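Beta-N-acetylhexosaminidase (Bacteroides fragilis, PDB 4PYS) probably hydrolyses terminal beta-linked N-acetylhexosamine residues from the non-reducing ends of glycans, as a member of glycoside hydrolase family 20. Local coordinates at residues D408-D411 and V412-N416; R449-P452 and R453-A456; E468-D471 and E472-G475; K476-S479 and K480-W483. All coordinates share one frame; numbering follows the deposited sequence.

Contact 1 of 4, residues D408-D411 and V412-N416; sequences DLED and VYLRN
A capping box opens helix 409-415, and its second member, Asp411, also reaches one turn onward to form a salt bridge with Arg415. In the box, Asp408 OD1 accepts from Asp411 N at 3.2 Å, while Asp411 OD2 accepts from Asp408 N at 3.0 Å, the N-H meeting it on the anti side and somewhat out of the carboxylate plane. The other oxygen of the same carboxylate, Asp411 OD1, takes Arg415 NH2 at 2.8 Å along an almost straight N-H line (178°). That oxygen lies in the guanidinium plane, yet the two flat groups are turned 73° apart, so the bridge is single-pronged and not a bidentate pairing. A bend at chi3 (-65°) folds the arginine back over the helix, where Glu410 O lies over one guanidinium face. Water 1 completes the bridge, donating to Asp411 OD1 and accepting from Arg415 NE at 2.8 Å. On the inward side, Val412 CG1 stands between its own backbone N and carbonyl carbon, which brings it to 3.3 Å from Leu409 O and 4.2 Å from Leu409 CD1. Around this turn, Asp408 OD2 holds Lys496 N, Leu409 and Val412 press on Ala456 of helix 453-462, and Tyr413 stacks on Phe473 of helix 470-486 while its OH bonds Glu468 O.

Contact 2 of 4, residues R449-P452 and R453-A456; sequences RVFP and RILA
Ile454 drives its CG2 methyl into a hollow formed by Val450 and Phe451. The methyl lies 3.7 Å from Val450 CG1 and, in a CH-pi contact, 4.0 Å from the centroid of the Phe451 ring, 18° off the ring normal and displaced toward the rim. It can be offered to both because CG1 of Ile454 runs anti to the backbone N (chi1 -164°), leaving CG2 between N and the carbonyl carbon. Beside it, Leu455 forms a second bump: its CD2 meets Phe451 CE2 at 4.3 Å, and its CD1 rests at the same distance from Pro452 CB. A cis peptide before Pro452 makes the sharp turn from helix 447-450 into helix 453-462, in the part of the TIM-barrel domain that follows strand 428-435. Across the turn, Ile454 N bonds Val450 O at 2.9 Å, and Leu455 N reaches Pro452 O from above the carbonyl plane. Arg453 folds back on the other flank, its NH2 giving a 3.0 Å bond to Arg449 O. The space inside that bend holds water 2, which donates to Arg449 O and accepts from both N and NE of Arg453, whose NH1 bonds Phe393 O. Met155 of helix 146-158 touches Val450, Phe451 and Ile454.

Contact 3 of 4, residues E468-D471 and E472-G475; sequences ENFD and EFYG
Phe470 and Tyr474, one helical turn apart, send their rings out side by side and in the same direction. Both have CG anti to the backbone N, and the ring planes lie only 18° from parallel. The rings are nevertheless slid so far apart, with centroids 5.4 Å from each other, that they barely overlap. What covers the face of Phe470 is instead Tyr474 CB, a CH-pi contact 4.0 Å from the Phe470 centroid and set toward the rim. Phe473 is approached quite differently: the Glu468 carboxylate, its plane 76° from that of the ring, brings OE2 to the ring edge, 3.8 Å from Phe473 CD1. The same oxygen forms a salt bridge with Lys476. Glu468 and Glu472 cross at about a right angle, so that Glu472 OE1 meets the methylene carbon Glu468 CG at 3.8 Å while the charged ends stay apart. At the start of the helix, a chi1 of 60° turns the Asn469 side chain back toward the chain, and its OD1 receives Glu472 N at 2.9 Å, nearly in line with the amide C=O. Phe473 N bonds Asn469 O at 3.0 Å. This is the classic asparagine N-cap, here beginning helix 470-486.

Contact 4 of 4, residues K476-S479 and K480-W483; sequences KVLS and KQLW. With FMT (formic acid), chain K.
Lys480 N is shared between two carbonyls of the preceding turn: it gives a hydrogen bond of 3.0 Å to Lys476 O and a weak one of 3.3 Å to Val477 O. The next amide, Gln481 N, makes a weak bond of 3.5 Å to Leu478 O. Beyond it the helix is kinked, and the direct link between turns is replaced by solvent. Water 4 donates to Ser479 O and accepts from Trp483 N, each at 2.9 Å, and so satisfies the carbonyl and the amide that regular alpha-helical geometry would have joined. Such a water-inserted kink lies toward the C-terminal end of helix 470-486, on the stretch that faces the N-terminal family 20 domain 2, where Trp483 touches Arg107 and Gln108 of helix 96-109. Lys480, bent at chi2 (63°), carries its NZ to the carbonyls of Ile10 and Gln108. Lys476 reaches the same side fully extended. Its NZ bonds Thr14 OG1 and makes only a weak 3.4 Å bond to O1 of the formic acid, a molecule probably left from crystallisation and held by Ile11 N as well. On the outer flank, Ser479 OG turns back along the helix to Gly475 O. Gln481 and Leu478 lie side by side, OE1 of the glutamine 4.0 Å from CD2 of the leucine, while Gln481 NE2 bonds Glu485 OE2.

Overall arrangement
Each contact lies on one continuous stretch, so none closes a long loop, and the four follow in series without nesting or crossing. Contact 1 begins helix 409-415; after strand 428-435, contact 2 turns helix 447-450 into helix 453-462. Contact 3 begins helix 470-486, and contact 4 continues it through the next turns. In space, contacts 2 and 3 each touch all the others, with Leu409 against Arg453 and Tyr474, Ala456 against Phe473, and Pro452 and Leu455 against Val477. Contacts 1 and 4 remain about 5 Å apart at their nearest atoms. Through contact 4, helix 470-486 lies between the barrel helices and helix 96-109 of the N-terminal domain.

Contact 1 of 4, residues D408-D411 and V412-N416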
# COMPACT_ATOMS: atom_id res chain seq x y z
N ASP A 408 -16.25 12.47 1.73
CA ASP A 408 -16.04 12.34 3.17
C ASP A 408 -16.21 10.92 3.68
O ASP A 408 -16.27 9.96 2.90
CB ASP A 408 -16.93 13.36 3.94
CG ASP A 408 -18.41 12.99 3.94
OD1 ASP A 408 -18.79 11.93 3.41
OD2 ASP A 408 -19.21 13.79 4.49
N LEU A 409 -16.26 10.77 5.00
CA LEU A 409 -16.28 9.44 5.60
C LEU A 409 -17.55 8.66 5.26
O LEU A 409 -17.50 7.42 5.09
CB LEU A 409 -16.10 9.54 7.12
CG LEU A 409 -15.82 8.23 7.87
CD1 LEU A 409 -14.44 7.66 7.49
CD2 LEU A 409 -15.90 8.46 9.37
N GLU A 410 -18.68 9.36 5.14
CA GLU A 410 -19.92 8.72 4.70
C GLU A 410 -19.81 8.20 3.28
O GLU A 410 -20.30 7.11 2.98
CB GLU A 410 -21.12 9.67 4.82
CG GLU A 410 -21.83 9.62 6.16
CD GLU A 410 -23.15 10.39 6.18
OE1 GLU A 410 -23.45 11.00 7.22
OE2 GLU A 410 -23.89 10.37 5.17
N ASP A 411 -19.19 8.98 2.38
CA ASP A 411 -19.07 8.53 1.00
C ASP A 411 -18.24 7.25 0.93
O ASP A 411 -18.64 6.29 0.27
CB ASP A 411 -18.42 9.62 0.11
CG ASP A 411 -19.26 10.87 0.01
OD1 ASP A 411 -20.50 10.76 -0.20
OD2 ASP A 411 -18.68 11.98 0.11
N VAL A 412 -17.10 7.23 1.61
CA VAL A 412 -16.25 6.05 1.49
C VAL A 412 -16.94 4.84 2.15
O VAL A 412 -16.95 3.75 1.59
CB VAL A 412 -14.80 6.27 2.01
CG1 VAL A 412 -14.78 6.86 3.39
CG2 VAL A 412 -14.01 4.96 1.97
N TYR A 413 -17.57 5.05 3.30
CA TYR A 413 -18.19 3.92 3.99
C TYR A 413 -19.42 3.36 3.27
O TYR A 413 -19.60 2.14 3.20
CB TYR A 413 -18.55 4.31 5.43
CG TYR A 413 -18.82 3.09 6.30
CD1 TYR A 413 -17.77 2.34 6.81
CD2 TYR A 413 -20.12 2.69 6.59
CE1 TYR A 413 -18.00 1.22 7.59
CE2 TYR A 413 -20.35 1.56 7.38
CZ TYR A 413 -19.29 0.84 7.86
OH TYR A 413 -19.51 -0.29 8.64
N LEU A 414 -20.24 4.25 2.71
CA LEU A 414 -21.55 3.84 2.21
C LEU A 414 -21.59 3.60 0.70
O LEU A 414 -22.48 2.91 0.22
CB LEU A 414 -22.60 4.89 2.54
CG LEU A 414 -22.86 5.19 4.02
CD1 LEU A 414 -23.86 6.34 4.12
CD2 LEU A 414 -23.39 3.94 4.70
N ARG A 415 -20.65 4.19 -0.06
CA ARG A 415 -20.83 4.24 -1.51
C ARG A 415 -19.55 3.96 -2.31
O ARG A 415 -19.40 4.43 -3.44
CB ARG A 415 -21.45 5.59 -1.93
CG ARG A 415 -22.95 5.73 -1.59
CD ARG A 415 -23.51 7.14 -1.88
NE ARG A 415 -22.90 8.16 -1.04
CZ ARG A 415 -23.32 8.48 0.19
NH1 ARG A 415 -24.35 7.85 0.74
NH2 ARG A 415 -22.70 9.43 0.88
N ASN A 416 -18.64 3.18 -1.74
CA ASN A 416 -17.34 2.92 -2.37
C ASN A 416 -17.43 1.84 -3.44
O ASN A 416 -17.69 0.68 -3.11
CB ASN A 416 -16.34 2.49 -1.29
CG ASN A 416 -14.91 2.42 -1.79
OD1 ASN A 416 -14.61 2.82 -2.91
ND2 ASN A 416 -14.03 1.91 -0.94
O HOH W 1 -21.47 9.62 -2.92

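Contact 2 of 4, residues R449-P452 and R453-A456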
# COMPACT_ATOMS: atom_id res chain seq x y z
N ARG A 449 -5.41 14.29 5.59
CA ARG A 449 -6.07 13.69 4.44
C ARG A 449 -6.31 12.19 4.66
O ARG A 449 -7.37 11.64 4.31
CB ARG A 449 -5.18 13.86 3.19
CG ARG A 449 -5.17 15.27 2.62
CD ARG A 449 -3.86 15.54 1.87
NE ARG A 449 -3.94 16.79 1.13
CZ ARG A 449 -3.88 18.00 1.68
NH1 ARG A 449 -3.70 18.13 3.00
NH2 ARG A 449 -3.98 19.08 0.92
N VAL A 450 -5.32 11.52 5.23
CA VAL A 450 -5.38 10.08 5.40
C VAL A 450 -6.41 9.65 6.46
O VAL A 450 -7.19 8.72 6.22
CB VAL A 450 -4.00 9.52 5.72
CG1 VAL A 450 -4.08 8.04 6.08
CG2 VAL A 450 -3.06 9.73 4.52
N PHE A 451 -6.40 10.32 7.61
CA PHE A 451 -7.32 9.99 8.72
C PHE A 451 -8.45 10.99 8.83
O PHE A 451 -8.22 12.20 8.75
CB PHE A 451 -6.55 9.99 10.05
CG PHE A 451 -5.62 8.83 10.19
CD1 PHE A 451 -4.32 8.91 9.72
CD2 PHE A 451 -6.05 7.65 10.77
CE1 PHE A 451 -3.45 7.83 9.84
CE2 PHE A 451 -5.20 6.56 10.90
CZ PHE A 451 -3.90 6.66 10.43
N PRO A 452 -9.68 10.52 9.13
CA PRO A 452 -10.04 9.14 9.47
C PRO A 452 -10.50 8.29 8.29
O PRO A 452 -10.85 7.15 8.52
CB PRO A 452 -11.25 9.34 10.41
CG PRO A 452 -11.91 10.58 9.87
CD PRO A 452 -10.76 11.48 9.42
N ARG A 453 -10.51 8.80 7.07
CA ARG A 453 -11.11 8.01 6.00
C ARG A 453 -10.40 6.69 5.72
O ARG A 453 -11.03 5.72 5.28
CB ARG A 453 -11.26 8.85 4.73
CG ARG A 453 -12.30 9.97 4.88
CD ARG A 453 -12.31 10.92 3.68
NE ARG A 453 -10.98 11.49 3.48
CZ ARG A 453 -10.60 12.16 2.40
NH1 ARG A 453 -11.45 12.36 1.40
NH2 ARG A 453 -9.36 12.62 2.31
N ILE A 454 -9.11 6.61 6.00
CA ILE A 454 -8.42 5.31 5.81
C ILE A 454 -8.99 4.21 6.72
O ILE A 454 -8.88 3.02 6.42
CB ILE A 454 -6.89 5.43 6.00
CG1 ILE A 454 -6.20 4.19 5.42
CG2 ILE A 454 -6.53 5.64 7.48
CD1 ILE A 454 -4.86 4.46 4.84
N LEU A 455 -9.62 4.60 7.82
CA LEU A 455 -10.15 3.59 8.72
C LEU A 455 -11.33 2.88 8.06
O LEU A 455 -11.56 1.70 8.31
CB LEU A 455 -10.60 4.23 10.04
CG LEU A 455 -9.48 4.85 10.87
CD1 LEU A 455 -10.06 5.55 12.10
CD2 LEU A 455 -8.51 3.78 11.30
N ALA A 456 -12.08 3.60 7.24
CA ALA A 456 -13.21 2.99 6.55
C ALA A 456 -12.69 2.03 5.49
O ALA A 456 -13.24 0.95 5.28
CB ALA A 456 -14.10 4.05 5.94
O HOH W 2 -9.51 11.27 6.04

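Contact 3 of 4, residues E468-D471 and E472-G475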
# COMPACT_ATOMS: atom_id res chain seq x y z
N GLU A 468 -22.86 -3.70 9.66
CA GLU A 468 -22.30 -2.67 10.52
C GLU A 468 -22.65 -1.33 9.88
O GLU A 468 -22.10 -0.97 8.84
CB GLU A 468 -20.78 -2.81 10.61
CG GLU A 468 -20.15 -1.76 11.54
CD GLU A 468 -18.64 -1.79 11.52
OE1 GLU A 468 -18.07 -2.50 10.66
OE2 GLU A 468 -18.02 -1.09 12.34
N ASN A 469 -23.57 -0.59 10.49
CA ASN A 469 -24.01 0.65 9.85
C ASN A 469 -23.05 1.79 10.14
O ASN A 469 -22.09 1.63 10.91
CB ASN A 469 -25.47 1.00 10.19
CG ASN A 469 -25.70 1.18 11.68
OD1 ASN A 469 -24.84 1.70 12.39
ND2 ASN A 469 -26.85 0.74 12.17
N PHE A 470 -23.26 2.93 9.48
CA PHE A 470 -22.30 4.01 9.57
C PHE A 470 -22.27 4.56 10.98
O PHE A 470 -21.21 4.97 11.47
CB PHE A 470 -22.64 5.16 8.61
CG PHE A 470 -21.71 6.33 8.74
CD1 PHE A 470 -20.46 6.29 8.13
CD2 PHE A 470 -22.04 7.42 9.53
CE1 PHE A 470 -19.57 7.37 8.27
CE2 PHE A 470 -21.17 8.49 9.68
CZ PHE A 470 -19.93 8.46 9.05
N ASP A 471 -23.43 4.60 11.63
CA ASP A 471 -23.49 5.18 12.97
C ASP A 471 -22.62 4.35 13.91
O ASP A 471 -21.89 4.91 14.73
CB ASP A 471 -24.92 5.25 13.49
CG ASP A 471 -25.80 6.17 12.67
OD1 ASP A 471 -25.30 7.20 12.16
OD2 ASP A 471 -27.00 5.87 12.55
N GLU A 472 -22.70 3.03 13.79
CA GLU A 472 -21.86 2.18 14.64
C GLU A 472 -20.38 2.32 14.32
O GLU A 472 -19.54 2.42 15.23
CB GLU A 472 -22.26 0.70 14.53
CG GLU A 472 -21.36 -0.20 15.35
CD GLU A 472 -21.79 -1.66 15.36
OE1 GLU A 472 -22.59 -2.04 14.48
OE2 GLU A 472 -21.34 -2.41 16.25
N PHE A 473 -20.06 2.32 13.03
CA PHE A 473 -18.68 2.45 12.60
C PHE A 473 -18.09 3.80 13.02
O PHE A 473 -16.98 3.86 13.55
CB PHE A 473 -18.59 2.32 11.09
CG PHE A 473 -17.26 2.71 10.56
CD1 PHE A 473 -16.18 1.86 10.73
CD2 PHE A 473 -17.07 3.93 9.93
CE1 PHE A 473 -14.91 2.23 10.26
CE2 PHE A 473 -15.83 4.30 9.46
CZ PHE A 473 -14.75 3.44 9.63
N TYR A 474 -18.83 4.88 12.80
CA TYR A 474 -18.35 6.21 13.17
C TYR A 474 -18.16 6.33 14.69
O TYR A 474 -17.21 6.98 15.16
CB TYR A 474 -19.34 7.26 12.64
CG TYR A 474 -18.94 8.69 12.89
CD1 TYR A 474 -17.63 9.13 12.66
CD2 TYR A 474 -19.87 9.61 13.33
CE1 TYR A 474 -17.28 10.46 12.88
CE2 TYR A 474 -19.52 10.94 13.55
CZ TYR A 474 -18.23 11.35 13.32
OH TYR A 474 -17.89 12.67 13.55
N GLY A 475 -19.03 5.70 15.46
CA GLY A 475 -18.88 5.68 16.91
C GLY A 475 -17.57 5.03 17.32
O GLY A 475 -16.91 5.48 18.26
O HOH W 3 -24.46 -1.66 12.96

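Contact 4 of 4, residues K476-S479 and K480-W483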
# COMPACT_ATOMS: atom_id res chain seq x y z
N LYS A 476 -17.19 3.97 16.61
CA LYS A 476 -15.93 3.28 16.88
C LYS A 476 -14.74 4.18 16.53
O LYS A 476 -13.78 4.26 17.30
CB LYS A 476 -15.83 1.99 16.06
CG LYS A 476 -16.84 0.91 16.46
CD LYS A 476 -16.61 -0.33 15.57
CE LYS A 476 -17.66 -1.38 15.79
NZ LYS A 476 -17.37 -2.59 14.99
N VAL A 477 -14.82 4.84 15.38
CA VAL A 477 -13.79 5.80 14.97
C VAL A 477 -13.56 6.84 16.05
O VAL A 477 -12.43 7.10 16.48
CB VAL A 477 -14.15 6.48 13.63
CG1 VAL A 477 -13.25 7.69 13.36
CG2 VAL A 477 -14.01 5.47 12.48
N LEU A 478 -14.64 7.44 16.54
CA LEU A 478 -14.50 8.48 17.55
C LEU A 478 -13.95 7.94 18.87
O LEU A 478 -13.19 8.62 19.56
CB LEU A 478 -15.84 9.18 17.77
CG LEU A 478 -16.41 9.90 16.54
CD1 LEU A 478 -17.69 10.61 16.93
CD2 LEU A 478 -15.39 10.90 15.97
N SER A 479 -14.33 6.71 19.22
CA SER A 479 -13.90 6.10 20.47
C SER A 479 -12.43 5.70 20.46
O SER A 479 -11.79 5.62 21.51
CB SER A 479 -14.75 4.86 20.78
OG SER A 479 -16.08 5.26 21.01
N LYS A 480 -11.91 5.43 19.27
CA LYS A 480 -10.53 5.00 19.14
C LYS A 480 -9.60 6.16 18.77
O LYS A 480 -8.38 6.01 18.78
CB LYS A 480 -10.43 3.90 18.07
CG LYS A 480 -9.36 2.86 18.33
CD LYS A 480 -9.67 2.09 19.61
CE LYS A 480 -8.53 1.18 19.97
NZ LYS A 480 -8.77 0.52 21.28
N GLN A 481 -10.18 7.32 18.46
CA GLN A 481 -9.41 8.44 17.92
C GLN A 481 -8.19 8.83 18.75
O GLN A 481 -7.09 8.97 18.20
CB GLN A 481 -10.31 9.67 17.69
CG GLN A 481 -9.54 10.90 17.21
CD GLN A 481 -10.45 12.09 16.93
OE1 GLN A 481 -11.67 11.96 16.92
NE2 GLN A 481 -9.85 13.25 16.71
N LEU A 482 -8.37 9.04 20.05
CA LEU A 482 -7.23 9.50 20.85
C LEU A 482 -6.13 8.43 20.89
O LEU A 482 -4.94 8.77 20.87
CB LEU A 482 -7.67 9.92 22.25
CG LEU A 482 -6.68 10.73 23.09
CD1 LEU A 482 -6.01 11.84 22.29
CD2 LEU A 482 -7.42 11.31 24.28
N TRP A 483 -6.50 7.15 20.92
CA TRP A 483 -5.49 6.09 20.87
C TRP A 483 -4.67 6.18 19.57
O TRP A 483 -3.45 6.07 19.60
CB TRP A 483 -6.09 4.68 21.01
CG TRP A 483 -4.98 3.62 21.03
CD1 TRP A 483 -4.23 3.24 22.11
CD2 TRP A 483 -4.49 2.85 19.91
NE1 TRP A 483 -3.31 2.28 21.73
CE2 TRP A 483 -3.45 2.02 20.39
CE3 TRP A 483 -4.85 2.78 18.56
CZ2 TRP A 483 -2.76 1.13 19.56
CZ3 TRP A 483 -4.14 1.89 17.73
CH2 TRP A 483 -3.12 1.09 18.24
C FMT K . -14.42 -3.89 17.87
O1 FMT K . -15.59 -4.07 17.49
O2 FMT K . -13.84 -4.56 18.74
O HOH W 4 -9.06 6.40 22.14